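Local coordinates for envelopment polyprotein (Bovine Schmallenberg virus BH80/Germany/2011, PDB 7A56) that serves as the class II membrane fusion glycoprotein Gc, captured here in its postfusion form, and probably merges viral and host membranes during entry, at residues C179-R184 and R298-S303; Y119-T124 and K262-V267. One frame throughout, in Å; residues are numbered along the deposited sequence.

How the contacts relate
Contact 1 (179-184 with 298-303) and contact 2 (119-124 with 262-267) are adjoining, buried parts of one chain, with their centres about 9 Å apart. Strands 172-183 and 98-134, which carry the first segment of each, are antiparallel neighbours, and a loop segment packs against each of them. Thr124 of contact 2 is the main polar junction: its OG1 lies 2.6 Å from Asp181 OD2 and 2.9 Å from Asn302 ND2, both probable hydrogen bonds. Plain packing continues alongside: the Val267 methyl CG2 lies 3.4 Å from the backbone carbonyl oxygen Asp301 O. The four segments alternate along the sequence, so the two contacts interlock distant parts of the chain.

Contact 1: C179-R184 and R298-S303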
loop_
_atom_site.group_PDB
_atom_site.type_symbol
_atom_site.label_atom_id
_atom_site.label_comp_id
_atom_site.label_asym_id
_atom_site.label_seq_id
_atom_site.Cartn_x
_atom_site.Cartn_y
_atom_site.Cartn_z
ATOM N N CYS A 179 8.306 26.685 -29.411
ATOM C CA CYS A 179 7.263 25.806 -29.909
ATOM C C CYS A 179 6.537 25.157 -28.730
ATOM O O CYS A 179 7.064 25.101 -27.627
ATOM C CB CYS A 179 7.848 24.725 -30.841
ATOM S SG CYS A 179 9.101 23.628 -30.118
ATOM N N GLN A 180 5.343 24.630 -29.006
ATOM C CA GLN A 180 4.575 23.848 -28.027
ATOM C C GLN A 180 3.768 22.816 -28.811
ATOM O O GLN A 180 3.249 23.147 -29.888
ATOM C CB GLN A 180 3.685 24.803 -27.227
ATOM C CG GLN A 180 2.985 24.231 -25.996
ATOM C CD GLN A 180 2.222 25.337 -25.325
ATOM O OE1 GLN A 180 1.296 25.883 -25.909
ATOM N NE2 GLN A 180 2.654 25.723 -24.119
ATOM N N ASP A 181 3.741 21.563 -28.326
ATOM C CA ASP A 181 2.931 20.519 -28.973
ATOM C C ASP A 181 1.452 20.879 -29.016
ATOM O O ASP A 181 0.931 21.620 -28.166
ATOM C CB ASP A 181 3.035 19.187 -28.243
ATOM C CG ASP A 181 4.347 18.455 -28.505
ATOM O OD1 ASP A 181 5.313 19.089 -29.032
ATOM O OD2 ASP A 181 4.413 17.243 -28.122
ATOM N N ILE A 182 0.772 20.322 -30.023
ATOM C CA ILE A 182 -0.688 20.182 -30.053
ATOM C C ILE A 182 -1.013 18.697 -29.936
ATOM O O ILE A 182 -0.414 17.867 -30.667
ATOM C CB ILE A 182 -1.282 20.733 -31.358
ATOM C CG1 ILE A 182 -0.889 22.180 -31.582
ATOM C CG2 ILE A 182 -2.835 20.524 -31.348
ATOM C CD1 ILE A 182 -0.949 22.572 -33.095
ATOM N N ILE A 183 -1.945 18.350 -29.005
ATOM C CA ILE A 183 -2.318 16.963 -28.766
ATOM C C ILE A 183 -3.803 16.765 -29.074
ATOM O O ILE A 183 -4.612 17.693 -29.047
ATOM C CB ILE A 183 -2.045 16.502 -27.301
ATOM C CG1 ILE A 183 -2.945 17.290 -26.337
ATOM C CG2 ILE A 183 -0.544 16.615 -26.963
ATOM C CD1 ILE A 183 -3.111 16.652 -24.923
ATOM N N ARG A 184 -4.157 15.512 -29.309
ATOM C CA ARG A 184 -5.545 15.130 -29.367
ATOM C C ARG A 184 -5.868 14.519 -27.996
ATOM O O ARG A 184 -5.308 13.474 -27.652
ATOM C CB ARG A 184 -5.799 14.132 -30.496
ATOM C CG ARG A 184 -7.260 13.644 -30.558
ATOM C CD ARG A 184 -7.430 12.582 -31.616
ATOM N NE ARG A 184 -6.886 11.247 -31.276
ATOM C CZ ARG A 184 -5.881 10.654 -31.930
ATOM N NH1 ARG A 184 -5.494 9.428 -31.590
ATOM N NH2 ARG A 184 -5.264 11.269 -32.939
ATOM N N ARG A 298 10.140 17.728 -34.191
ATOM C CA ARG A 298 9.551 17.375 -32.910
ATOM C C ARG A 298 9.759 18.576 -32.009
ATOM O O ARG A 298 10.759 19.268 -32.136
ATOM C CB ARG A 298 10.175 16.101 -32.295
ATOM C CG ARG A 298 9.361 15.484 -31.141
ATOM C CD ARG A 298 9.947 14.135 -30.727
ATOM N NE ARG A 298 11.206 14.335 -30.022
ATOM C CZ ARG A 298 12.229 13.477 -30.023
ATOM N NH1 ARG A 298 12.131 12.328 -30.701
ATOM N NH2 ARG A 298 13.364 13.797 -29.386
ATOM N N CYS A 299 8.781 18.851 -31.142
ATOM C CA CYS A 299 8.960 19.902 -30.144
ATOM C C CYS A 299 9.206 19.294 -28.776
ATOM O O CYS A 299 10.361 19.156 -28.326
ATOM C CB CYS A 299 7.738 20.856 -30.118
ATOM S SG CYS A 299 7.962 22.252 -28.957
ATOM N N PHE A 300 8.117 18.908 -28.080
ATOM C CA PHE A 300 8.296 18.182 -26.842
ATOM C C PHE A 300 8.606 16.717 -27.139
ATOM O O PHE A 300 8.245 16.197 -28.189
ATOM C CB PHE A 300 7.000 18.169 -25.990
ATOM C CG PHE A 300 6.457 19.545 -25.561
ATOM C CD1 PHE A 300 7.302 20.598 -25.228
ATOM C CD2 PHE A 300 5.079 19.719 -25.376
ATOM C CE1 PHE A 300 6.785 21.840 -24.793
ATOM C CE2 PHE A 300 4.557 20.969 -24.956
ATOM C CZ PHE A 300 5.401 22.009 -24.640
ATOM N N ASP A 301 9.140 16.013 -26.132
ATOM C CA ASP A 301 8.983 14.562 -26.061
ATOM C C ASP A 301 7.561 14.221 -25.619
ATOM O O ASP A 301 6.992 14.913 -24.779
ATOM C CB ASP A 301 9.943 13.941 -25.041
ATOM C CG ASP A 301 11.427 14.125 -25.422
ATOM O OD1 ASP A 301 11.796 13.680 -26.524
ATOM O OD2 ASP A 301 12.204 14.652 -24.587
ATOM N N ASN A 302 6.970 13.166 -26.186
ATOM C CA ASN A 302 5.613 12.758 -25.769
ATOM C C ASN A 302 5.596 11.246 -25.673
ATOM O O ASN A 302 5.826 10.561 -26.664
ATOM C CB ASN A 302 4.511 13.224 -26.736
ATOM C CG ASN A 302 3.067 12.990 -26.177
ATOM O OD1 ASN A 302 2.870 12.285 -25.149
ATOM N ND2 ASN A 302 2.083 13.609 -26.815
ATOM N N SER A 303 5.307 10.728 -24.499
ATOM C CA SER A 303 5.327 9.285 -24.281
ATOM C C SER A 303 3.913 8.707 -24.147
ATOM O O SER A 303 3.680 7.791 -23.364
ATOM C CB SER A 303 6.195 8.963 -23.056
ATOM O OG SER A 303 6.397 7.554 -22.965
HETATM O O HOH W 1 5.952 15.481 -29.340
HETATM O O HOH W 2 6.367 17.500 -31.217
#
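The Phe300 ring and the Asp181 carboxylate meet obliquely, their planes 39° apart, with Asp181 CG 3.5 Å from Phe300 CD2. Further along the ring, Gln180 runs beside it and points the same way, bringing its aliphatic CG to 3.6 Å from Phe300 CZ, while Val150 of strand 150-158 also packs on Phe300. The carboxylate is as busy with the loop backbone as with the ring. Phe300 N donates a nearly straight bond (167°) to Asp181 OD1 at 3.0 Å, reaching the oxygen on its syn side but 33° out of the carboxylate plane. One water gives a hydrogen bond to Asp181 OD1 and accepts one from Cys299 N; another donates to both Asp181 OD2, at 2.6 Å, and Phe300 O. With Thr124 as a further partner of OD2, both carboxylate oxygens of this buried side chain are multiply bonded, which should hold its plane steady and probably stabilises the negative charge.

Near the start of both segments, Cys179 SG and Cys299 SG form a 2.1 Å disulfide whose right-handed torsion is nearly perpendicular. Cys299 reaches across with SG anti to its own backbone N. Toward their other ends, Asn302 ND2 touches Ile183 CG2 lightly, this amide nitrogen being engaged by Thr124 and Gly122. Strand 172-183 is thus cross-linked to the irregular chain between strand 293-296 and helix 305-308, an arrangement in keeping with the disulfide-rich, mostly antiparallel beta architecture of a class II fusion protein.

Contact 2: Y119-T124 and K262-V267; sequences YETGPT and KKCGSV
Thr121 and Tyr119 project from the same strand onto the turn around Gly265, and the tight part of the contact lies there. Thr121 OG1 donates to Val267 O at 2.7 Å, lying in the carbonyl plane with a C=O...donor angle of 155°. The same hydroxyl takes a bond from a water, which also weakly accepts from Gly265 N and so bridges the two segments. A chi1 of -166° sets this hydroxyl anti to the backbone N and brings the methyl CG2 to 3.8 Å from Gly265 CA. The phenol end of Tyr119 comes down obliquely on the same glycine: its OH is 3.5 Å from Gly265 CA and its CZ 3.9 Å from Gly265 O. The hydroxyl itself is engaged by the carbonyl of Asn255, which helps fix the ring against the turn.

Lys263 to Ser266 form a type II beta turn, with Gly265 at the third position and a positive phi of 83°, as is usual for this turn. Its own closing bond, Ser266 N to Lys263 O, is weak, while the neighbouring Cys264 is tied by a disulfide to Cys307, so that the turn is held from outside as well.

Packing is slacker on the flanks of the turn. Cys264 SG only approaches Thr121 CG2, at 4.3 Å. Glu120 is partly exposed and its CB points away from the turn, although its carbonyl O lies 3.8 Å from Val267 O. The loop also reaches the subunit interface, where Lys262 NZ hydrogen-bonds Ser277 OG of the second subunit.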
loop_
_atom_site.group_PDB
_atom_site.type_symbol
_atom_site.label_atom_id
_atom_site.label_comp_id
_atom_site.label_asym_id
_atom_site.label_seq_id
_atom_site.Cartn_x
_atom_site.Cartn_y
_atom_site.Cartn_z
ATOM N N TYR A 119 -5.003 16.863 -15.556
ATOM C CA TYR A 119 -4.721 17.305 -16.924
ATOM C C TYR A 119 -5.295 16.274 -17.891
ATOM O O TYR A 119 -5.616 15.150 -17.505
ATOM C CB TYR A 119 -3.205 17.472 -17.148
ATOM C CG TYR A 119 -2.417 16.181 -16.890
ATOM C CD1 TYR A 119 -2.399 15.161 -17.856
ATOM C CD2 TYR A 119 -1.655 16.019 -15.713
ATOM C CE1 TYR A 119 -1.671 14.032 -17.679
ATOM C CE2 TYR A 119 -0.941 14.862 -15.489
ATOM C CZ TYR A 119 -0.956 13.871 -16.472
ATOM O OH TYR A 119 -0.277 12.691 -16.278
ATOM N N GLU A 120 -5.361 16.646 -19.163
ATOM C CA GLU A 120 -5.623 15.720 -20.255
ATOM C C GLU A 120 -4.319 15.439 -20.982
ATOM O O GLU A 120 -3.433 16.297 -21.027
ATOM C CB GLU A 120 -6.616 16.300 -21.268
ATOM C CG GLU A 120 -8.027 16.278 -20.888
ATOM C CD GLU A 120 -8.902 16.947 -21.941
ATOM O OE1 GLU A 120 -8.666 18.147 -22.256
ATOM O OE2 GLU A 120 -9.818 16.266 -22.463
ATOM N N THR A 121 -4.218 14.243 -21.581
ATOM C CA THR A 121 -3.085 13.913 -22.446
ATOM C C THR A 121 -3.615 13.072 -23.607
ATOM O O THR A 121 -4.773 12.626 -23.616
ATOM C CB THR A 121 -1.911 13.207 -21.674
ATOM O OG1 THR A 121 -0.713 13.211 -22.473
ATOM C CG2 THR A 121 -2.229 11.707 -21.265
ATOM N N GLY A 122 -2.754 12.905 -24.607
ATOM C CA GLY A 122 -3.013 12.150 -25.809
ATOM C C GLY A 122 -1.841 12.381 -26.755
ATOM O O GLY A 122 -0.847 12.998 -26.379
ATOM N N PRO A 123 -1.912 11.880 -27.978
ATOM C CA PRO A 123 -0.736 11.954 -28.863
ATOM C C PRO A 123 -0.551 13.347 -29.444
ATOM O O PRO A 123 -1.499 14.116 -29.601
ATOM C CB PRO A 123 -1.085 10.966 -29.976
ATOM C CG PRO A 123 -2.653 11.091 -30.040
ATOM C CD PRO A 123 -3.061 11.200 -28.613
ATOM N N THR A 124 0.685 13.626 -29.853
ATOM C CA THR A 124 0.950 14.898 -30.505
ATOM C C THR A 124 0.563 14.799 -31.969
ATOM O O THR A 124 0.901 13.830 -32.658
ATOM C CB THR A 124 2.410 15.290 -30.326
ATOM O OG1 THR A 124 2.630 15.524 -28.931
ATOM C CG2 THR A 124 2.760 16.560 -31.115
ATOM N N LYS A 262 9.407 10.291 -19.013
ATOM C CA LYS A 262 8.992 9.623 -20.266
ATOM C C LYS A 262 8.113 8.396 -19.976
ATOM O O LYS A 262 8.493 7.243 -20.159
ATOM C CB LYS A 262 10.199 9.255 -21.127
ATOM C CG LYS A 262 11.017 10.482 -21.501
ATOM C CD LYS A 262 12.177 10.017 -22.387
ATOM C CE LYS A 262 12.689 11.148 -23.188
ATOM N NZ LYS A 262 13.429 10.506 -24.365
ATOM N N LYS A 263 6.870 8.689 -19.606
ATOM C CA LYS A 263 5.855 7.698 -19.268
ATOM C C LYS A 263 4.506 8.391 -19.508
ATOM O O LYS A 263 4.463 9.510 -20.030
ATOM C CB LYS A 263 6.095 7.173 -17.841
ATOM C CG LYS A 263 5.708 8.168 -16.749
ATOM C CD LYS A 263 6.195 7.752 -15.380
ATOM C CE LYS A 263 5.700 8.769 -14.287
ATOM N NZ LYS A 263 6.377 8.343 -13.000
ATOM N N CYS A 264 3.392 7.723 -19.179
ATOM C CA CYS A 264 2.107 8.258 -19.602
ATOM C C CYS A 264 1.918 9.672 -19.055
ATOM O O CYS A 264 2.209 9.932 -17.886
ATOM C CB CYS A 264 0.936 7.341 -19.108
ATOM S SG CYS A 264 -0.699 8.086 -19.499
ATOM N N GLY A 265 1.420 10.593 -19.900
ATOM C CA GLY A 265 1.128 11.938 -19.410
ATOM C C GLY A 265 2.319 12.904 -19.343
ATOM O O GLY A 265 2.317 13.826 -18.506
ATOM N N SER A 266 3.360 12.700 -20.163
ATOM C CA SER A 266 4.480 13.650 -20.225
ATOM C C SER A 266 4.120 14.945 -20.940
ATOM O O SER A 266 4.893 15.930 -20.875
ATOM C CB SER A 266 5.709 13.000 -20.900
ATOM O OG SER A 266 5.441 12.703 -22.268
ATOM N N VAL A 267 2.993 14.996 -21.640
ATOM C CA VAL A 267 2.490 16.248 -22.198
ATOM C C VAL A 267 1.104 16.474 -21.625
ATOM O O VAL A 267 0.244 15.576 -21.720
ATOM C CB VAL A 267 2.428 16.233 -23.732
ATOM C CG1 VAL A 267 1.896 17.584 -24.242
ATOM C CG2 VAL A 267 3.872 16.038 -24.303
HETATM O O HOH W 3 1.598 11.752 -22.800
#